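Local structure of alkaline phosphatase (Thermus thermophilus, 7KWD) at residues 51-56 / 276-281; 271-276 / 287-292; 280-285 / 371-376; 347-352 / 407-412. The protein probably acts as an alkaline phosphatase, a homodimeric zinc- and magnesium-binding hydrolase that removes phosphate from phosphorylated compounds. All coordinates share one frame; numbering follows the deposited sequence.

Contact 1. Residues 51-56 / 276-281. With ZN (zinc ion), chain F.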
loop_
_atom_site.group_PDB
_atom_site.type_symbol
_atom_site.label_atom_id
_atom_site.label_comp_id
_atom_site.label_asym_id
_atom_site.label_seq_id
_atom_site.Cartn_x
_atom_site.Cartn_y
_atom_site.Cartn_z
ATOM N N TRP A 51 -3.732 1.822 0.748
ATOM C CA TRP A 51 -4.025 0.636 1.544
ATOM C C TRP A 51 -3.625 0.833 2.995
ATOM O O TRP A 51 -4.157 0.143 3.880
ATOM C CB TRP A 51 -3.333 -0.598 0.935
ATOM C CG TRP A 51 -3.963 -0.996 -0.407
ATOM C CD1 TRP A 51 -3.370 -0.982 -1.647
ATOM C CD2 TRP A 51 -5.310 -1.453 -0.613
ATOM N NE1 TRP A 51 -4.281 -1.389 -2.606
ATOM C CE2 TRP A 51 -5.470 -1.689 -1.987
ATOM C CE3 TRP A 51 -6.393 -1.694 0.244
ATOM C CZ2 TRP A 51 -6.671 -2.157 -2.524
ATOM C CZ3 TRP A 51 -7.582 -2.168 -0.294
ATOM C CH2 TRP A 51 -7.703 -2.393 -1.666
ATOM N N GLU A 52 -2.731 1.772 3.290
ATOM C CA GLU A 52 -2.493 2.072 4.695
ATOM C C GLU A 52 -3.705 2.768 5.293
ATOM O O GLU A 52 -4.124 2.424 6.397
ATOM C CB GLU A 52 -1.240 2.921 4.888
ATOM C CG GLU A 52 0.042 2.301 4.349
ATOM C CD GLU A 52 0.473 1.009 5.057
ATOM O OE1 GLU A 52 1.315 0.297 4.480
ATOM O OE2 GLU A 52 -0.029 0.701 6.167
ATOM N N ASP A 53 -4.307 3.727 4.566
ATOM C CA ASP A 53 -5.520 4.348 5.073
ATOM C C ASP A 53 -6.583 3.299 5.338
ATOM O O ASP A 53 -7.350 3.394 6.309
ATOM C CB ASP A 53 -6.134 5.373 4.095
ATOM C CG ASP A 53 -5.135 6.434 3.609
ATOM O OD1 ASP A 53 -4.223 6.794 4.375
ATOM O OD2 ASP A 53 -5.294 6.927 2.465
ATOM N N TYR A 54 -6.720 2.360 4.400
ATOM C CA TYR A 54 -7.749 1.352 4.532
ATOM C C TYR A 54 -7.576 0.591 5.843
ATOM O O TYR A 54 -8.535 0.395 6.587
ATOM C CB TYR A 54 -7.726 0.383 3.352
ATOM C CG TYR A 54 -8.697 -0.737 3.619
ATOM C CD1 TYR A 54 -10.069 -0.562 3.417
ATOM C CD2 TYR A 54 -8.253 -1.937 4.145
ATOM C CE1 TYR A 54 -10.981 -1.590 3.707
ATOM C CE2 TYR A 54 -9.130 -2.954 4.427
ATOM C CZ TYR A 54 -10.490 -2.781 4.235
ATOM O OH TYR A 54 -11.318 -3.808 4.545
ATOM N N ALA A 55 -6.354 0.145 6.118
ATOM C CA ALA A 55 -6.094 -0.666 7.299
ATOM C C ALA A 55 -6.440 0.083 8.580
ATOM O O ALA A 55 -6.986 -0.507 9.522
ATOM C CB ALA A 55 -4.623 -1.083 7.317
ATOM N N ILE A 56 -6.107 1.384 8.635
ATOM C CA ILE A 56 -6.415 2.194 9.822
ATOM C C ILE A 56 -7.921 2.321 10.025
ATOM O O ILE A 56 -8.414 2.174 11.141
ATOM C CB ILE A 56 -5.750 3.585 9.723
ATOM C CG1 ILE A 56 -4.236 3.477 9.896
ATOM C CG2 ILE A 56 -6.298 4.517 10.801
ATOM C CD1 ILE A 56 -3.470 4.707 9.326
ATOM N N HIS A 276 -6.205 15.260 0.582
ATOM C CA HIS A 276 -5.724 16.460 1.253
ATOM C C HIS A 276 -5.225 16.146 2.652
ATOM O O HIS A 276 -4.171 16.630 3.069
ATOM C CB HIS A 276 -6.835 17.508 1.320
ATOM C CG HIS A 276 -7.300 17.949 -0.027
ATOM N ND1 HIS A 276 -8.388 18.759 -0.206
ATOM C CD2 HIS A 276 -6.837 17.665 -1.265
ATOM C CE1 HIS A 276 -8.576 18.978 -1.495
ATOM N NE2 HIS A 276 -7.647 18.325 -2.162
ATOM N N ALA A 277 -5.988 15.353 3.408
ATOM C CA ALA A 277 -5.537 15.001 4.743
ATOM C C ALA A 277 -4.238 14.234 4.674
ATOM O O ALA A 277 -3.364 14.400 5.528
ATOM C CB ALA A 277 -6.596 14.178 5.468
ATOM N N ASN A 278 -4.101 13.359 3.672
ATOM C CA ASN A 278 -2.857 12.608 3.559
ATOM C C ASN A 278 -1.703 13.532 3.237
ATOM O O ASN A 278 -0.569 13.274 3.672
ATOM C CB ASN A 278 -2.978 11.513 2.507
ATOM C CG ASN A 278 -3.837 10.337 2.992
ATOM O OD1 ASN A 278 -4.029 10.133 4.185
ATOM N ND2 ASN A 278 -4.360 9.581 2.047
ATOM N N HIS A 279 -1.969 14.585 2.441
ATOM C CA HIS A 279 -0.978 15.631 2.197
ATOM C C HIS A 279 -0.549 16.300 3.504
ATOM O O HIS A 279 0.647 16.505 3.743
ATOM C CB HIS A 279 -1.544 16.682 1.242
ATOM C CG HIS A 279 -1.462 16.311 -0.202
ATOM N ND1 HIS A 279 -0.281 15.934 -0.803
ATOM C CD2 HIS A 279 -2.412 16.253 -1.169
ATOM C CE1 HIS A 279 -0.500 15.685 -2.079
ATOM N NE2 HIS A 279 -1.779 15.890 -2.327
ATOM N N LEU A 280 -1.520 16.648 4.369
ATOM C CA LEU A 280 -1.164 17.222 5.665
ATOM C C LEU A 280 -0.397 16.245 6.568
ATOM O O LEU A 280 0.239 16.682 7.528
ATOM C CB LEU A 280 -2.406 17.668 6.431
ATOM C CG LEU A 280 -3.440 18.473 5.663
ATOM C CD1 LEU A 280 -4.576 18.852 6.546
ATOM C CD2 LEU A 280 -2.801 19.690 5.079
ATOM N N ASN A 281 -0.455 14.946 6.291
ATOM C CA ASN A 281 0.068 13.905 7.184
ATOM C C ASN A 281 -0.760 13.866 8.464
ATOM O O ASN A 281 -0.205 13.719 9.551
ATOM C CB ASN A 281 1.535 14.103 7.537
ATOM C CG ASN A 281 2.492 13.676 6.439
ATOM O OD1 ASN A 281 3.674 13.562 6.708
ATOM N ND2 ASN A 281 1.994 13.476 5.208
HETATM ZN ZN ZN F . -3.125 15.332 -4.004
#

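Contact 2. Residues 271-276 / 287-292. With ZN (zinc ion), chain F.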
loop_
_atom_site.group_PDB
_atom_site.type_symbol
_atom_site.label_atom_id
_atom_site.label_comp_id
_atom_site.label_asym_id
_atom_site.label_seq_id
_atom_site.Cartn_x
_atom_site.Cartn_y
_atom_site.Cartn_z
ATOM N N ALA A 271 -14.899 11.512 -2.622
ATOM C CA ALA A 271 -14.351 11.756 -1.292
ATOM C C ALA A 271 -12.977 12.340 -1.551
ATOM O O ALA A 271 -11.955 11.661 -1.495
ATOM C CB ALA A 271 -14.292 10.480 -0.470
ATOM N N GLY A 272 -12.977 13.637 -1.889
ATOM C CA GLY A 272 -11.795 14.251 -2.446
ATOM C C GLY A 272 -10.788 14.750 -1.469
ATOM O O GLY A 272 -9.698 15.185 -1.887
ATOM N N ARG A 273 -11.090 14.737 -0.168
ATOM C CA ARG A 273 -10.171 15.317 0.805
ATOM C C ARG A 273 -9.441 14.262 1.621
ATOM O O ARG A 273 -8.611 14.609 2.479
ATOM C CB ARG A 273 -10.914 16.298 1.721
ATOM C CG ARG A 273 -11.691 17.376 0.911
ATOM C CD ARG A 273 -11.802 18.742 1.603
ATOM N NE ARG A 273 -10.482 19.368 1.691
ATOM C CZ ARG A 273 -10.152 20.289 2.586
ATOM N NH1 ARG A 273 -11.044 20.720 3.474
ATOM N NH2 ARG A 273 -8.923 20.767 2.580
ATOM N N ILE A 274 -9.687 12.980 1.344
ATOM C CA ILE A 274 -8.765 11.948 1.801
ATOM C C ILE A 274 -7.356 12.302 1.356
ATOM O O ILE A 274 -6.419 12.307 2.159
ATOM C CB ILE A 274 -9.189 10.568 1.272
ATOM C CG1 ILE A 274 -10.544 10.158 1.868
ATOM C CG2 ILE A 274 -8.091 9.544 1.527
ATOM C CD1 ILE A 274 -11.180 8.955 1.139
ATOM N N ASP A 275 -7.202 12.613 0.058
ATOM C CA ASP A 275 -5.937 13.089 -0.494
ATOM C C ASP A 275 -5.379 14.248 0.323
ATOM O O ASP A 275 -4.236 14.206 0.774
ATOM C CB ASP A 275 -6.160 13.496 -1.958
ATOM C CG ASP A 275 -4.913 13.945 -2.646
ATOM O OD1 ASP A 275 -3.964 13.119 -2.742
ATOM O OD2 ASP A 275 -4.893 15.111 -3.118
ATOM N N HIS A 276 -6.205 15.260 0.582
ATOM C CA HIS A 276 -5.724 16.460 1.253
ATOM C C HIS A 276 -5.225 16.146 2.652
ATOM O O HIS A 276 -4.171 16.630 3.069
ATOM C CB HIS A 276 -6.835 17.508 1.320
ATOM C CG HIS A 276 -7.300 17.949 -0.027
ATOM N ND1 HIS A 276 -8.388 18.759 -0.206
ATOM C CD2 HIS A 276 -6.837 17.665 -1.265
ATOM C CE1 HIS A 276 -8.576 18.978 -1.495
ATOM N NE2 HIS A 276 -7.647 18.325 -2.162
ATOM N N LEU A 287 -8.856 9.545 8.494
ATOM C CA LEU A 287 -9.783 8.563 9.011
ATOM C C LEU A 287 -11.219 9.044 8.895
ATOM O O LEU A 287 -12.090 8.296 8.448
ATOM C CB LEU A 287 -9.450 8.250 10.468
ATOM C CG LEU A 287 -10.548 7.555 11.265
ATOM C CD1 LEU A 287 -10.705 6.117 10.793
ATOM C CD2 LEU A 287 -10.208 7.544 12.767
ATOM N N TRP A 288 -11.498 10.283 9.330
ATOM C CA TRP A 288 -12.885 10.734 9.339
ATOM C C TRP A 288 -13.418 10.955 7.925
ATOM O O TRP A 288 -14.613 10.748 7.694
ATOM C CB TRP A 288 -13.052 11.986 10.229
ATOM C CG TRP A 288 -13.180 11.536 11.653
ATOM C CD1 TRP A 288 -12.231 11.607 12.616
ATOM C CD2 TRP A 288 -14.307 10.884 12.251
ATOM N NE1 TRP A 288 -12.693 11.057 13.773
ATOM C CE2 TRP A 288 -13.970 10.606 13.580
ATOM C CE3 TRP A 288 -15.568 10.526 11.795
ATOM C CZ2 TRP A 288 -14.843 9.970 14.456
ATOM C CZ3 TRP A 288 -16.444 9.897 12.672
ATOM C CH2 TRP A 288 -16.076 9.632 13.986
ATOM N N ASP A 289 -12.570 11.333 6.963
ATOM C CA ASP A 289 -13.067 11.423 5.585
ATOM C C ASP A 289 -13.263 10.031 4.988
ATOM O O ASP A 289 -14.143 9.825 4.138
ATOM C CB ASP A 289 -12.127 12.273 4.715
ATOM C CG ASP A 289 -12.504 13.762 4.734
ATOM O OD1 ASP A 289 -12.856 14.251 5.826
ATOM O OD2 ASP A 289 -12.506 14.439 3.669
ATOM N N VAL A 290 -12.498 9.052 5.455
ATOM C CA VAL A 290 -12.754 7.686 5.030
ATOM C C VAL A 290 -14.041 7.179 5.644
ATOM O O VAL A 290 -14.801 6.459 4.991
ATOM C CB VAL A 290 -11.576 6.773 5.395
ATOM C CG1 VAL A 290 -11.937 5.317 5.099
ATOM C CG2 VAL A 290 -10.360 7.168 4.593
ATOM N N LEU A 291 -14.307 7.553 6.915
ATOM C CA LEU A 291 -15.542 7.145 7.579
ATOM C C LEU A 291 -16.738 7.879 6.974
ATOM O O LEU A 291 -17.810 7.300 6.803
ATOM C CB LEU A 291 -15.477 7.403 9.094
ATOM C CG LEU A 291 -14.414 6.605 9.834
ATOM C CD1 LEU A 291 -14.519 6.789 11.327
ATOM C CD2 LEU A 291 -14.519 5.101 9.552
ATOM N N ALA A 292 -16.550 9.128 6.573
ATOM C CA ALA A 292 -17.631 9.808 5.867
ATOM C C ALA A 292 -17.936 9.137 4.522
ATOM O O ALA A 292 -19.098 9.037 4.112
ATOM C CB ALA A 292 -17.258 11.272 5.624
HETATM ZN ZN ZN F . -3.125 15.332 -4.004
HETATM O O HOH W 1 -13.372 13.783 1.238
#

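Contact 3. Residues 280-285 / 371-376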
loop_
_atom_site.group_PDB
_atom_site.type_symbol
_atom_site.label_atom_id
_atom_site.label_comp_id
_atom_site.label_asym_id
_atom_site.label_seq_id
_atom_site.Cartn_x
_atom_site.Cartn_y
_atom_site.Cartn_z
ATOM N N LEU A 280 -1.520 16.648 4.369
ATOM C CA LEU A 280 -1.164 17.222 5.665
ATOM C C LEU A 280 -0.397 16.245 6.568
ATOM O O LEU A 280 0.239 16.682 7.528
ATOM C CB LEU A 280 -2.406 17.668 6.431
ATOM C CG LEU A 280 -3.440 18.473 5.663
ATOM C CD1 LEU A 280 -4.576 18.852 6.546
ATOM C CD2 LEU A 280 -2.801 19.690 5.079
ATOM N N ASN A 281 -0.455 14.946 6.291
ATOM C CA ASN A 281 0.068 13.905 7.184
ATOM C C ASN A 281 -0.760 13.866 8.464
ATOM O O ASN A 281 -0.205 13.719 9.551
ATOM C CB ASN A 281 1.535 14.103 7.537
ATOM C CG ASN A 281 2.492 13.676 6.439
ATOM O OD1 ASN A 281 3.674 13.562 6.708
ATOM N ND2 ASN A 281 1.994 13.476 5.208
ATOM N N ASP A 282 -2.068 14.045 8.335
ATOM C CA ASP A 282 -3.000 14.084 9.453
ATOM C C ASP A 282 -3.869 12.823 9.422
ATOM O O ASP A 282 -4.946 12.787 8.817
ATOM C CB ASP A 282 -3.840 15.343 9.383
ATOM C CG ASP A 282 -4.796 15.471 10.550
ATOM O OD1 ASP A 282 -4.991 14.473 11.293
ATOM O OD2 ASP A 282 -5.371 16.569 10.716
ATOM N N ALA A 283 -3.411 11.793 10.142
ATOM C CA ALA A 283 -4.111 10.513 10.129
ATOM C C ALA A 283 -5.545 10.615 10.627
ATOM O O ALA A 283 -6.430 9.872 10.164
ATOM C CB ALA A 283 -3.316 9.499 10.967
ATOM N N GLY A 284 -5.802 11.515 11.577
ATOM C CA GLY A 284 -7.155 11.628 12.109
ATOM C C GLY A 284 -8.105 12.265 11.113
ATOM O O GLY A 284 -9.279 11.892 11.028
ATOM N N ALA A 285 -7.625 13.242 10.353
ATOM C CA ALA A 285 -8.480 13.798 9.315
ATOM C C ALA A 285 -8.738 12.777 8.195
ATOM O O ALA A 285 -9.870 12.643 7.716
ATOM C CB ALA A 285 -7.869 15.079 8.753
ATOM N N ALA A 371 -6.075 20.515 22.778
ATOM C CA ALA A 371 -7.519 20.507 22.644
ATOM C C ALA A 371 -8.002 19.739 21.421
ATOM O O ALA A 371 -9.054 19.106 21.476
ATOM C CB ALA A 371 -8.023 21.946 22.585
ATOM N N MET A 372 -7.252 19.750 20.330
ATOM C CA MET A 372 -7.752 19.210 19.078
ATOM C C MET A 372 -7.093 17.911 18.653
ATOM O O MET A 372 -7.698 17.174 17.868
ATOM C CB MET A 372 -7.613 20.282 17.985
ATOM C CG MET A 372 -8.567 21.476 18.238
ATOM S SD MET A 372 -8.446 22.849 17.057
ATOM C CE MET A 372 -7.478 24.029 18.014
ATOM N N LYS A 373 -5.914 17.580 19.190
ATOM C CA LYS A 373 -5.290 16.288 18.946
ATOM C C LYS A 373 -5.139 15.396 20.178
ATOM O O LYS A 373 -4.774 14.232 20.015
ATOM C CB LYS A 373 -3.901 16.492 18.314
ATOM C CG LYS A 373 -3.974 17.123 16.906
ATOM C CD LYS A 373 -4.753 16.226 15.933
ATOM C CE LYS A 373 -4.536 16.650 14.461
ATOM N NZ LYS A 373 -5.675 16.160 13.612
ATOM N N GLY A 374 -5.438 15.881 21.383
ATOM C CA GLY A 374 -5.191 15.110 22.581
ATOM C C GLY A 374 -3.717 14.862 22.860
ATOM O O GLY A 374 -3.361 13.830 23.429
ATOM N N VAL A 375 -2.855 15.785 22.457
ATOM C CA VAL A 375 -1.406 15.620 22.494
ATOM C C VAL A 375 -0.822 16.707 23.391
ATOM O O VAL A 375 -1.261 17.862 23.338
ATOM C CB VAL A 375 -0.795 15.712 21.073
ATOM C CG1 VAL A 375 0.717 15.998 21.108
ATOM C CG2 VAL A 375 -1.063 14.430 20.288
ATOM N N ASP A 376 0.182 16.332 24.194
ATOM C CA ASP A 376 0.879 17.249 25.106
ATOM C C ASP A 376 2.282 17.450 24.553
ATOM O O ASP A 376 3.171 16.624 24.769
ATOM C CB ASP A 376 0.919 16.699 26.532
ATOM C CG ASP A 376 -0.452 16.673 27.184
ATOM O OD1 ASP A 376 -1.204 17.675 27.047
ATOM O OD2 ASP A 376 -0.787 15.646 27.825
#

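Contact 4. Residues 347-352 / 407-412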
loop_
_atom_site.group_PDB
_atom_site.type_symbol
_atom_site.label_atom_id
_atom_site.label_comp_id
_atom_site.label_asym_id
_atom_site.label_seq_id
_atom_site.Cartn_x
_atom_site.Cartn_y
_atom_site.Cartn_z
ATOM N N ALA A 347 -10.102 17.964 15.605
ATOM C CA ALA A 347 -9.985 18.878 14.472
ATOM C C ALA A 347 -8.776 18.482 13.625
ATOM O O ALA A 347 -7.890 17.738 14.060
ATOM C CB ALA A 347 -9.858 20.342 14.939
ATOM N N SER A 348 -8.769 18.981 12.394
ATOM C CA SER A 348 -7.660 18.761 11.483
ATOM C C SER A 348 -6.552 19.793 11.693
ATOM O O SER A 348 -6.760 20.848 12.280
ATOM C CB SER A 348 -8.155 18.873 10.043
ATOM O OG SER A 348 -8.613 20.207 9.788
ATOM N N PHE A 349 -5.368 19.487 11.157
ATOM C CA PHE A 349 -4.289 20.469 11.093
ATOM C C PHE A 349 -4.736 21.750 10.388
ATOM O O PHE A 349 -4.253 22.837 10.711
ATOM C CB PHE A 349 -3.090 19.869 10.355
ATOM C CG PHE A 349 -2.285 18.862 11.157
ATOM C CD1 PHE A 349 -2.307 18.858 12.540
ATOM C CD2 PHE A 349 -1.480 17.932 10.509
ATOM C CE1 PHE A 349 -1.544 17.952 13.251
ATOM C CE2 PHE A 349 -0.733 17.024 11.216
ATOM C CZ PHE A 349 -0.756 17.041 12.591
ATOM N N GLU A 350 -5.615 21.630 9.395
ATOM C CA GLU A 350 -6.071 22.786 8.626
ATOM C C GLU A 350 -6.871 23.726 9.497
ATOM O O GLU A 350 -6.737 24.953 9.402
ATOM C CB GLU A 350 -6.909 22.309 7.438
ATOM C CG GLU A 350 -7.715 23.389 6.724
ATOM C CD GLU A 350 -8.511 22.827 5.538
ATOM O OE1 GLU A 350 -9.738 22.621 5.678
ATOM O OE2 GLU A 350 -7.906 22.580 4.473
ATOM N N HIS A 351 -7.712 23.158 10.353
ATOM C CA HIS A 351 -8.514 23.976 11.255
ATOM C C HIS A 351 -7.653 24.550 12.364
ATOM O O HIS A 351 -7.730 25.747 12.657
ATOM C CB HIS A 351 -9.633 23.126 11.797
ATOM C CG HIS A 351 -10.559 23.843 12.708
ATOM N ND1 HIS A 351 -11.662 24.525 12.251
ATOM C CD2 HIS A 351 -10.569 23.953 14.055
ATOM C CE1 HIS A 351 -12.317 25.018 13.283
ATOM N NE2 HIS A 351 -11.678 24.681 14.388
ATOM N N MET A 352 -6.780 23.727 12.945
ATOM C CA MET A 352 -5.800 24.231 13.896
ATOM C C MET A 352 -5.061 25.433 13.325
ATOM O O MET A 352 -5.002 26.489 13.955
ATOM C CB MET A 352 -4.822 23.119 14.284
ATOM C CG MET A 352 -5.493 22.002 15.125
ATOM S SD MET A 352 -4.495 20.490 15.363
ATOM C CE MET A 352 -3.081 21.251 16.279
ATOM N N ASN A 407 3.220 19.163 7.684
ATOM C CA ASN A 407 4.078 18.006 7.906
ATOM C C ASN A 407 5.001 18.218 9.105
ATOM O O ASN A 407 5.348 17.259 9.799
ATOM C CB ASN A 407 4.924 17.661 6.667
ATOM C CG ASN A 407 4.106 17.087 5.478
ATOM O OD1 ASN A 407 4.689 16.791 4.438
ATOM N ND2 ASN A 407 2.786 16.944 5.624
ATOM N N THR A 408 5.443 19.457 9.347
ATOM C CA THR A 408 6.184 19.715 10.581
ATOM C C THR A 408 5.281 19.491 11.786
ATOM O O THR A 408 5.707 18.940 12.810
ATOM C CB THR A 408 6.756 21.138 10.581
ATOM O OG1 THR A 408 7.642 21.302 9.465
ATOM C CG2 THR A 408 7.546 21.402 11.874
ATOM N N MET A 409 4.012 19.894 11.676
ATOM C CA MET A 409 3.057 19.606 12.739
ATOM C C MET A 409 2.996 18.108 13.023
ATOM O O MET A 409 2.981 17.684 14.184
ATOM C CB MET A 409 1.687 20.158 12.347
ATOM C CG MET A 409 1.658 21.691 12.323
ATOM S SD MET A 409 0.162 22.430 11.667
ATOM C CE MET A 409 -0.978 22.204 13.043
ATOM N N ALA A 410 2.990 17.285 11.976
ATOM C CA ALA A 410 2.875 15.850 12.197
ATOM C C ALA A 410 4.093 15.322 12.928
ATOM O O ALA A 410 3.970 14.567 13.899
ATOM C CB ALA A 410 2.684 15.125 10.864
ATOM N N TRP A 411 5.281 15.769 12.509
ATOM C CA TRP A 411 6.503 15.361 13.178
ATOM C C TRP A 411 6.588 15.927 14.585
ATOM O O TRP A 411 7.175 15.290 15.469
ATOM C CB TRP A 411 7.714 15.799 12.360
ATOM C CG TRP A 411 8.088 14.829 11.294
ATOM C CD1 TRP A 411 7.839 14.937 9.954
ATOM C CD2 TRP A 411 8.802 13.602 11.475
ATOM N NE1 TRP A 411 8.357 13.851 9.293
ATOM C CE2 TRP A 411 8.945 13.014 10.210
ATOM C CE3 TRP A 411 9.328 12.937 12.589
ATOM C CZ2 TRP A 411 9.594 11.797 10.028
ATOM C CZ3 TRP A 411 9.966 11.737 12.407
ATOM C CH2 TRP A 411 10.087 11.172 11.135
ATOM N N ALA A 412 5.995 17.091 14.819
ATOM C CA ALA A 412 5.987 17.657 16.165
ATOM C C ALA A 412 5.247 16.757 17.146
ATOM O O ALA A 412 5.590 16.732 18.336
ATOM C CB ALA A 412 5.377 19.062 16.121
#

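Contact 1. Residues 51-56 / 276-281
D53 and N278 make the contact between the start of helix 51-65 and the last turns of helix 273-280. Along 51-56, W51 and E52 come first and serve the dimer. The W51 ring meets W51 of the second subunit, and E52 OE1 is hydrogen-bonded to T434 OG1 of that subunit. D53 instead turns its side chain inward. Its CG lies beside the backbone N (chi1 -52°), which sends the carboxylate across the gap between the helices to N278, arriving from the opposite direction. The CA atoms of D53 and N278 are 8.8 Å apart, so the backbones stay apart and the two side-chain ends make the contact. N278 ND2 donates to D53 OD2 at 2.8 Å. The N-H...O angle is 153°. The donor approaches on the syn side of OD2, but 24° out of the carboxylate plane. D53 OD1 and N278 OD1 are both acceptors and stay 3.4 Å apart. The hydrogen bond of N278 OD1 with T286 OG1 helps fix which way the amide is flipped. Past D53, Y54 packs on helix 70-75. Across the contact, H279 follows N278 and binds a zinc ion through NE2 at 2.2 Å, together with D275 and H433. With an alanine at D53, N278 ND2 would probably lose this acceptor, and S50 N would lose its bond to the same oxygen. D53 OD2 is thus buried yet gripped by two N-H donors, S50 N and N278 ND2, which is consistent with a negatively charged carboxylate.

Contact 2. Residues 271-276 / 287-292
I274 and D289 bring their backbones close here, with CA atoms 5.8 Å apart. This is the tight part. I274 CG1 lies 3.9 Å from D289 CB, the two side chains sliding past each other in opposite directions. I274 CD1 meets V290 CG2 at 4.0 Å, and these two side chains cross at about a right angle. With CG1 beside the backbone N (chi1 -65°), the longer branch of I274 is the one that reaches D289 CB and V290 CG2. The R273 and D289 side is looser, and a water bridges the polar groups there. D289 OD2 lies 3.1 Å from R273 CB, but the guanidinium leads away and its plane is steeply turned from the carboxylate. The water accepts from R273 N at 2.8 Å and donates to D289 OD2. D289 OD1 is taken by E234 N. The R273 guanidinium salt-bridges E350 and makes a cation-pi contact with Y233. R273 NE also donates to H276 ND1 at 2.9 Å, almost straight at 173° and in the guanidinium plane. On the side of the helix turned from D289, D275 OD2 binds the zinc at 2.0 Å, with H279 and H433 as further ligands. The segment begins with the last residue of strand 265-271. D275 lies just beyond it, and metal ligands placed just past the end of a strand are characteristic of the alkaline phosphatase active site.

Contact 3. Residues 280-285 / 371-376
The backbone of 280-285 leaves one helix and enters the next in a tight turn, with N281 at positive phi, facing the end of helix 362-373, where G374 also has positive phi. The turn is a Schellman motif, closed by D282 N to A277 O and by a weak bond from N281 N to N278 O. D282 is at once the N-cap of helix 283-306. Its CG is anti to the backbone N (chi1 -178°), which swings the carboxylate over the first turn of the helix. OD1 accepts from A285 N at 3.1 Å. The N-H...O angle is 164°, but the donor comes from above the carboxylate plane. G284 N adds a weak bond to the same oxygen. The other side of the contact is K373, whose chain bends at chi2 before it runs out to D282. Its NZ sits astride the carboxylate and makes a salt bridge with both oxygens, although each hydrogen bond is weak. The ammonium has further partners: A347 O and Q345 OE1 accept from it, and it makes a cation-pi contact with F349. D282 OD2 also accepts from F349 N, so the carboxylate stands at the starts of two helices, 283-306 and 349-356. Their N-terminal N-H groups and the lysine would all be expected to favour a charged aspartate. Both groups are buried, and the pairing ties the helix after the zinc-binding one to helix 362-373. NZ is shared evenly, 2.9 Å from D282 OD1 and 2.9 Å from D282 OD2.

Contact 4. Residues 347-352 / 407-412
F349 lays its ring against M409, with M409 CB as the bump over the middle of one face. CB is 3.9 Å from the ring centroid and 8° off the ring normal, a CH-pi contact. The methionine then runs back past the phenylalanine in the opposite direction. Its SD stands oblique to the ring at 4.8 Å from the centroid, a Met-aromatic contact. The chain bends at chi3 (76°) and folds CE back above the same face, just beyond the rim and 3.6 Å from F349 CD1. There CE fits into a hollow between F349 and M352, with M352 CE 4.0 Å from M409 CE. M352 SD lies at the ring edge, in its plane. This is helix-to-helix packing: helix 349-356, N-capped by S348 OG on H351 N, rests on the short helix 406-412. Replacing the F349 ring by an alanine side chain would probably open a gap under M409 CB and leave the methionine sulfur without its aromatic partner. The far end of the ring fits against the A410 backbone, its CZ 3.8 Å from A410 N, on an oblique approach. A410 CB packs against the same end, 3.9 Å from F349 CE2.

From the N terminus, contact 1 comes first. It closes a long loop of 219 residues and joins the dimer-facing helix 51-65 to helix 273-280. Contact 2 closes a loop of only ten residues, folding helix 283-306 back on helix 273-280, and crosses contact 1. Contact 3 starts where contact 1 ends. It closes 85 residues, crosses contact 2 and reaches helix 362-373. Contact 4 crosses contact 3, closes 54 residues and joins helices 349-356 and 406-412; it follows contacts 1 and 2 in series. Side chains link the sites too: A277 CB of contact 1 packs on A285 CB of contact 3, and N407 ND2 of contact 4 is hydrogen-bonded to H279 O of contact 1.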